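Local structure of endoglycosidase (Bacteroides thetaiotaomicron, 6Q64) at residues E336-Y339 with P344-W347; Y253-E258 with L314-L319. The protein probably hydrolyses glycosidic bonds within complex N-glycans, as a gut bacterial endoglycosidase of glycoside hydrolase family 18 built on a TIM-barrel fold. The protein carries 1 engineered substitution. All coordinates share one frame; numbering follows the deposited sequence.

Interaction 1 (E336-Y339 with P344-W347); sequences EYDY and PYKW
D338 lays its carboxylate against the first turn of helix 346-358 and holds the start of that helix by its backbone amides. From its base outward, D338 CB rests against the Y345 backbone and ring, 4.0 Å from Y345 CD1. Its chi1 of -164° sets CG anti to the D338 backbone N, and that carries the carboxylate over the Y345 backbone, with CG 3.4 Å from Y345 CA. At the tip, OD1 takes the amide of W347 (N to OD1 3.2 Å) in an almost straight bond, 177° at the hydrogen, on the syn lone pair. The W347 amide also leans weakly on OD2, which accepts the amide of L348 as well, while N341 ND2 donates to OD1 from the intervening loop. The acid thus meets two amides of the first turn, and its negative charge, if it is ionised, would probably interact favourably with the amide end of the helix. Y345 holds the N-cap position, and D338 reaches the amides beyond it from the preceding loop.

The D338 backbone adds a second tie: Y345 N donates to D338 O at 2.8 Å. Beside it, P344 CB sits over one face of the Y339 ring, 4.1 Å from the ring centroid, in a CH-pi contact, and Y345 CE2 meets the edge of that same ring.

The 3-10 segment 336-338 follows strand 329-333, so the contact folds this loop back onto helix 346-358. E336 bonds through OE2 to G78 N, just beyond strand 72-76, and Y345 packs on L94 and P95.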
loop_
_atom_site.group_PDB
_atom_site.type_symbol
_atom_site.label_atom_id
_atom_site.label_comp_id
_atom_site.label_asym_id
_atom_site.label_seq_id
_atom_site.Cartn_x
_atom_site.Cartn_y
_atom_site.Cartn_z
ATOM N N GLU A 336 -3.706 -8.162 -9.340
ATOM C CA GLU A 336 -4.788 -8.838 -10.047
ATOM C C GLU A 336 -4.289 -9.773 -11.160
ATOM O O GLU A 336 -5.063 -10.643 -11.544
ATOM C CB GLU A 336 -5.794 -7.830 -10.608
ATOM C CG GLU A 336 -5.277 -7.004 -11.768
ATOM C CD GLU A 336 -4.596 -5.688 -11.412
ATOM O OE1 GLU A 336 -4.467 -4.805 -12.326
ATOM O OE2 GLU A 336 -4.186 -5.543 -10.232
ATOM N N TYR A 337 -3.044 -9.662 -11.625
ATOM C CA TYR A 337 -2.456 -10.571 -12.650
ATOM C C TYR A 337 -2.224 -11.972 -12.063
ATOM O O TYR A 337 -1.806 -12.852 -12.827
ATOM C CB TYR A 337 -1.151 -10.002 -13.215
ATOM C CG TYR A 337 -1.325 -8.851 -14.179
ATOM C CD1 TYR A 337 -2.107 -7.759 -13.844
ATOM C CD2 TYR A 337 -0.708 -8.841 -15.424
ATOM C CE1 TYR A 337 -2.252 -6.676 -14.693
ATOM C CE2 TYR A 337 -0.857 -7.777 -16.300
ATOM C CZ TYR A 337 -1.626 -6.687 -15.923
ATOM O OH TYR A 337 -1.796 -5.608 -16.737
ATOM N N ASP A 338 -2.475 -12.151 -10.763
ATOM C CA ASP A 338 -2.333 -13.423 -10.003
ATOM C C ASP A 338 -3.663 -14.188 -10.075
ATOM O O ASP A 338 -3.695 -15.406 -9.733
ATOM C CB ASP A 338 -1.989 -13.104 -8.541
ATOM C CG ASP A 338 -1.433 -14.214 -7.659
ATOM O OD1 ASP A 338 -1.087 -15.324 -8.178
ATOM O OD2 ASP A 338 -1.319 -13.935 -6.450
ATOM N N TYR A 339 -4.729 -13.471 -10.425
ATOM C CA TYR A 339 -6.090 -14.030 -10.568
ATOM C C TYR A 339 -6.107 -15.114 -11.646
ATOM O O TYR A 339 -6.579 -16.207 -11.385
ATOM C CB TYR A 339 -7.122 -12.928 -10.803
ATOM C CG TYR A 339 -8.517 -13.465 -10.736
ATOM C CD1 TYR A 339 -9.119 -14.019 -11.865
ATOM C CD2 TYR A 339 -9.204 -13.503 -9.531
ATOM C CE1 TYR A 339 -10.396 -14.558 -11.806
ATOM C CE2 TYR A 339 -10.483 -14.041 -9.456
ATOM C CZ TYR A 339 -11.077 -14.569 -10.598
ATOM O OH TYR A 339 -12.327 -15.102 -10.519
ATOM N N PRO A 344 -6.693 -19.063 -8.429
ATOM C CA PRO A 344 -6.628 -17.607 -8.508
ATOM C C PRO A 344 -6.036 -17.034 -7.215
ATOM O O PRO A 344 -6.430 -17.527 -6.149
ATOM C CB PRO A 344 -8.079 -17.142 -8.715
ATOM C CG PRO A 344 -8.934 -18.309 -8.272
ATOM C CD PRO A 344 -8.082 -19.546 -8.465
ATOM N N TYR A 345 -5.161 -16.022 -7.370
ATOM C CA TYR A 345 -4.327 -15.362 -6.318
ATOM C C TYR A 345 -3.394 -16.399 -5.654
ATOM O O TYR A 345 -3.113 -16.361 -4.430
ATOM C CB TYR A 345 -5.194 -14.577 -5.329
ATOM C CG TYR A 345 -5.579 -13.205 -5.812
ATOM C CD1 TYR A 345 -4.676 -12.161 -5.801
ATOM C CD2 TYR A 345 -6.840 -12.950 -6.314
ATOM C CE1 TYR A 345 -5.018 -10.900 -6.268
ATOM C CE2 TYR A 345 -7.209 -11.699 -6.774
ATOM C CZ TYR A 345 -6.289 -10.671 -6.752
ATOM O OH TYR A 345 -6.636 -9.437 -7.199
ATOM N N LYS A 346 -2.878 -17.296 -6.488
ATOM C CA LYS A 346 -2.071 -18.458 -6.059
ATOM C C LYS A 346 -0.986 -17.953 -5.111
ATOM O O LYS A 346 -0.891 -18.458 -3.973
ATOM C CB LYS A 346 -1.452 -19.139 -7.287
ATOM C CG LYS A 346 -0.613 -20.375 -7.000
ATOM C CD LYS A 346 0.097 -20.857 -8.218
ATOM C CE LYS A 346 0.948 -22.091 -7.993
ATOM N NZ LYS A 346 1.824 -22.346 -9.178
ATOM N N TRP A 347 -0.197 -17.003 -5.605
ATOM C CA TRP A 347 1.114 -16.645 -5.020
ATOM C C TRP A 347 0.882 -15.808 -3.771
ATOM O O TRP A 347 1.364 -16.177 -2.694
ATOM C CB TRP A 347 1.955 -15.924 -6.061
ATOM C CG TRP A 347 2.352 -16.856 -7.158
ATOM C CD1 TRP A 347 2.069 -16.739 -8.481
ATOM C CD2 TRP A 347 3.097 -18.072 -7.021
ATOM N NE1 TRP A 347 2.626 -17.769 -9.188
ATOM C CE2 TRP A 347 3.246 -18.614 -8.316
ATOM C CE3 TRP A 347 3.695 -18.729 -5.939
ATOM C CZ2 TRP A 347 3.934 -19.800 -8.551
ATOM C CZ3 TRP A 347 4.369 -19.907 -6.165
ATOM C CH2 TRP A 347 4.462 -20.446 -7.456
#

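Interaction 2 (Y253-E258 with L314-L319); sequences YQAYWE and LDYATL
A single buried tyrosine makes this contact: a hydroxyl-to-carbonyl hydrogen bond that reaches from helix 311-317 to the loop just past the C-terminal end of barrel strand 251-254. Y316 supplies nearly everything on the helix side. Its OH donates to A255 O at 2.6 Å, a short bond that arrives in the plane of the carbonyl with a C=O...O angle of 145°. The acceptor also lies in the plane of the ring, at its edge, the natural direction for a phenol hydrogen.

The backbones stay well apart, with A255 CA and Y316 CA 9.2 Å from each other, and the length of the tyrosine spans the gap. Its chi1 of -71° puts CG anti to the Y316 carbonyl carbon, and from there the ring extends toward the loop. A255 meets it twice: besides the carbonyl, the methyl CB touches Y316 CE2 at 3.4 Å, approaching the ring obliquely. A255 is the centre of an inverse gamma turn just past the strand, and its methyl and carbonyl oxygen both meet the hydroxyl end of the tyrosine. On the loop side, E258 CB comes within 3.8 Å of Y316 OH, an apolar neighbour for the hydroxyl. The carboxylate of E258 is engaged elsewhere, in a salt bridge from OE1 to K267 NZ.

The Y316 side chain also touches I282 of strand 280-285 and V264 of helix 261-268. It is therefore wedged among a strand, a helix and a loop, joining helix 311-317 to the rim of the parallel barrel.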
loop_
_atom_site.group_PDB
_atom_site.type_symbol
_atom_site.label_atom_id
_atom_site.label_comp_id
_atom_site.label_asym_id
_atom_site.label_seq_id
_atom_site.Cartn_x
_atom_site.Cartn_y
_atom_site.Cartn_z
ATOM N N TYR A 253 8.534 -0.916 -0.077
ATOM C CA TYR A 253 9.660 -0.982 -1.026
ATOM C C TYR A 253 9.265 -1.876 -2.199
ATOM O O TYR A 253 8.614 -2.901 -2.027
ATOM C CB TYR A 253 10.949 -1.455 -0.346
ATOM C CG TYR A 253 11.431 -0.640 0.836
ATOM C CD1 TYR A 253 10.864 -0.790 2.080
ATOM C CD2 TYR A 253 12.495 0.228 0.736
ATOM C CE1 TYR A 253 11.326 -0.082 3.173
ATOM C CE2 TYR A 253 12.951 0.962 1.813
ATOM C CZ TYR A 253 12.377 0.799 3.045
ATOM O OH TYR A 253 12.838 1.450 4.153
ATOM N N GLN A 254 9.672 -1.424 -3.376
ATOM C CA GLN A 254 9.701 -2.175 -4.632
ATOM C C GLN A 254 10.938 -3.064 -4.624
ATOM O O GLN A 254 11.899 -2.691 -5.257
ATOM C CB GLN A 254 9.747 -1.187 -5.792
ATOM C CG GLN A 254 8.405 -0.574 -6.122
ATOM C CD GLN A 254 8.118 0.728 -5.427
ATOM O OE1 GLN A 254 8.532 1.797 -5.865
ATOM N NE2 GLN A 254 7.315 0.654 -4.386
ATOM N N ALA A 255 10.870 -4.247 -4.021
ATOM C CA ALA A 255 11.966 -5.254 -4.050
ATOM C C ALA A 255 11.830 -6.165 -5.276
ATOM O O ALA A 255 11.964 -7.402 -5.132
ATOM C CB ALA A 255 11.964 -6.075 -2.777
ATOM N N TYR A 256 11.612 -5.582 -6.449
ATOM C CA TYR A 256 11.283 -6.348 -7.679
ATOM C C TYR A 256 12.486 -7.225 -8.104
ATOM O O TYR A 256 12.312 -8.465 -8.221
ATOM C CB TYR A 256 10.830 -5.402 -8.796
ATOM C CG TYR A 256 9.655 -4.475 -8.534
ATOM C CD1 TYR A 256 8.670 -4.718 -7.588
ATOM C CD2 TYR A 256 9.497 -3.358 -9.338
ATOM C CE1 TYR A 256 7.581 -3.862 -7.441
ATOM C CE2 TYR A 256 8.423 -2.491 -9.202
ATOM C CZ TYR A 256 7.444 -2.746 -8.261
ATOM O OH TYR A 256 6.420 -1.828 -8.168
ATOM N N TRP A 257 13.679 -6.644 -8.319
ATOM C CA TRP A 257 14.790 -7.340 -9.034
ATOM C C TRP A 257 15.895 -7.810 -8.079
ATOM O O TRP A 257 16.940 -8.272 -8.567
ATOM C CB TRP A 257 15.357 -6.458 -10.153
ATOM C CG TRP A 257 14.281 -5.683 -10.839
ATOM C CD1 TRP A 257 14.129 -4.329 -10.920
ATOM C CD2 TRP A 257 13.132 -6.256 -11.475
ATOM N NE1 TRP A 257 12.969 -4.013 -11.573
ATOM C CE2 TRP A 257 12.342 -5.178 -11.942
ATOM C CE3 TRP A 257 12.717 -7.572 -11.707
ATOM C CZ2 TRP A 257 11.162 -5.387 -12.650
ATOM C CZ3 TRP A 257 11.533 -7.770 -12.371
ATOM C CH2 TRP A 257 10.781 -6.693 -12.845
ATOM N N GLU A 258 15.655 -7.774 -6.777
ATOM C CA GLU A 258 16.589 -8.330 -5.783
ATOM C C GLU A 258 16.671 -9.841 -5.942
ATOM O O GLU A 258 15.658 -10.466 -5.867
ATOM C CB GLU A 258 16.136 -7.938 -4.379
ATOM C CG GLU A 258 16.652 -6.577 -3.933
ATOM C CD GLU A 258 15.991 -5.360 -4.552
ATOM O OE1 GLU A 258 16.613 -4.297 -4.494
ATOM O OE2 GLU A 258 14.853 -5.466 -5.077
ATOM N N LEU A 314 7.959 -15.970 -1.388
ATOM C CA LEU A 314 7.741 -16.791 -0.172
ATOM C C LEU A 314 8.823 -16.424 0.826
ATOM O O LEU A 314 8.521 -16.447 2.036
ATOM C CB LEU A 314 7.764 -18.284 -0.514
ATOM C CG LEU A 314 6.713 -18.746 -1.522
ATOM C CD1 LEU A 314 6.891 -20.215 -1.832
ATOM C CD2 LEU A 314 5.321 -18.482 -1.002
ATOM N N ASP A 315 10.030 -16.131 0.319
ATOM C CA ASP A 315 11.143 -15.635 1.148
ATOM C C ASP A 315 10.672 -14.352 1.811
ATOM O O ASP A 315 10.811 -14.225 3.048
ATOM C CB ASP A 315 12.406 -15.384 0.332
ATOM C CG ASP A 315 13.619 -15.099 1.201
ATOM O OD1 ASP A 315 13.843 -15.869 2.189
ATOM O OD2 ASP A 315 14.298 -14.086 0.903
ATOM N N TYR A 316 10.094 -13.455 1.015
ATOM C CA TYR A 316 9.639 -12.136 1.518
ATOM C C TYR A 316 8.670 -12.365 2.687
ATOM O O TYR A 316 8.816 -11.847 3.790
ATOM C CB TYR A 316 9.053 -11.297 0.388
ATOM C CG TYR A 316 10.048 -10.777 -0.614
ATOM C CD1 TYR A 316 11.311 -11.334 -0.776
ATOM C CD2 TYR A 316 9.731 -9.702 -1.424
ATOM C CE1 TYR A 316 12.226 -10.846 -1.714
ATOM C CE2 TYR A 316 10.612 -9.223 -2.391
ATOM C CZ TYR A 316 11.854 -9.809 -2.551
ATOM O OH TYR A 316 12.714 -9.333 -3.493
ATOM N N ALA A 317 7.668 -13.185 2.469
ATOM C CA ALA A 317 6.582 -13.342 3.458
ATOM C C ALA A 317 7.148 -13.903 4.758
ATOM O O ALA A 317 6.500 -13.670 5.772
ATOM C CB ALA A 317 5.496 -14.238 2.904
ATOM N N THR A 318 8.242 -14.666 4.706
ATOM C CA THR A 318 8.758 -15.405 5.883
ATOM C C THR A 318 10.058 -14.757 6.401
ATOM O O THR A 318 10.758 -15.452 7.182
ATOM C CB THR A 318 9.044 -16.871 5.556
ATOM O OG1 THR A 318 10.030 -16.850 4.536
ATOM C CG2 THR A 318 7.834 -17.637 5.080
ATOM N N LEU A 319 10.340 -13.509 5.992
ATOM C CA LEU A 319 11.651 -12.827 6.161
ATOM C C LEU A 319 11.839 -12.463 7.625
ATOM O O LEU A 319 11.128 -11.547 8.083
ATOM C CB LEU A 319 11.669 -11.557 5.327
ATOM C CG LEU A 319 13.011 -10.855 5.260
ATOM C CD1 LEU A 319 14.009 -11.679 4.497
ATOM C CD2 LEU A 319 12.883 -9.510 4.583
#

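How the interactions relate
Along the chain, interaction 2 comes first. Its segment 253-258 leaves strand 251-254, and the chain then runs through helix 261-268, strand 280-285 and on to helix 311-317 before segment 314-319 closes the long loop. Strand 329-333 follows, and only afterwards does interaction 1 open; with four residues between 336-339 and 344-347, it closes a short loop leading into helix 346-358. The two are in series, neither nesting nor crossing. Their centres lie about 17 Å apart, and they do not touch. Interaction 2 ties helix 311-317 to the loop at the C-terminal end of strand 251-254, far away along the sequence, whereas interaction 1 lies within the connection from strand 329-333 to helix 346-358.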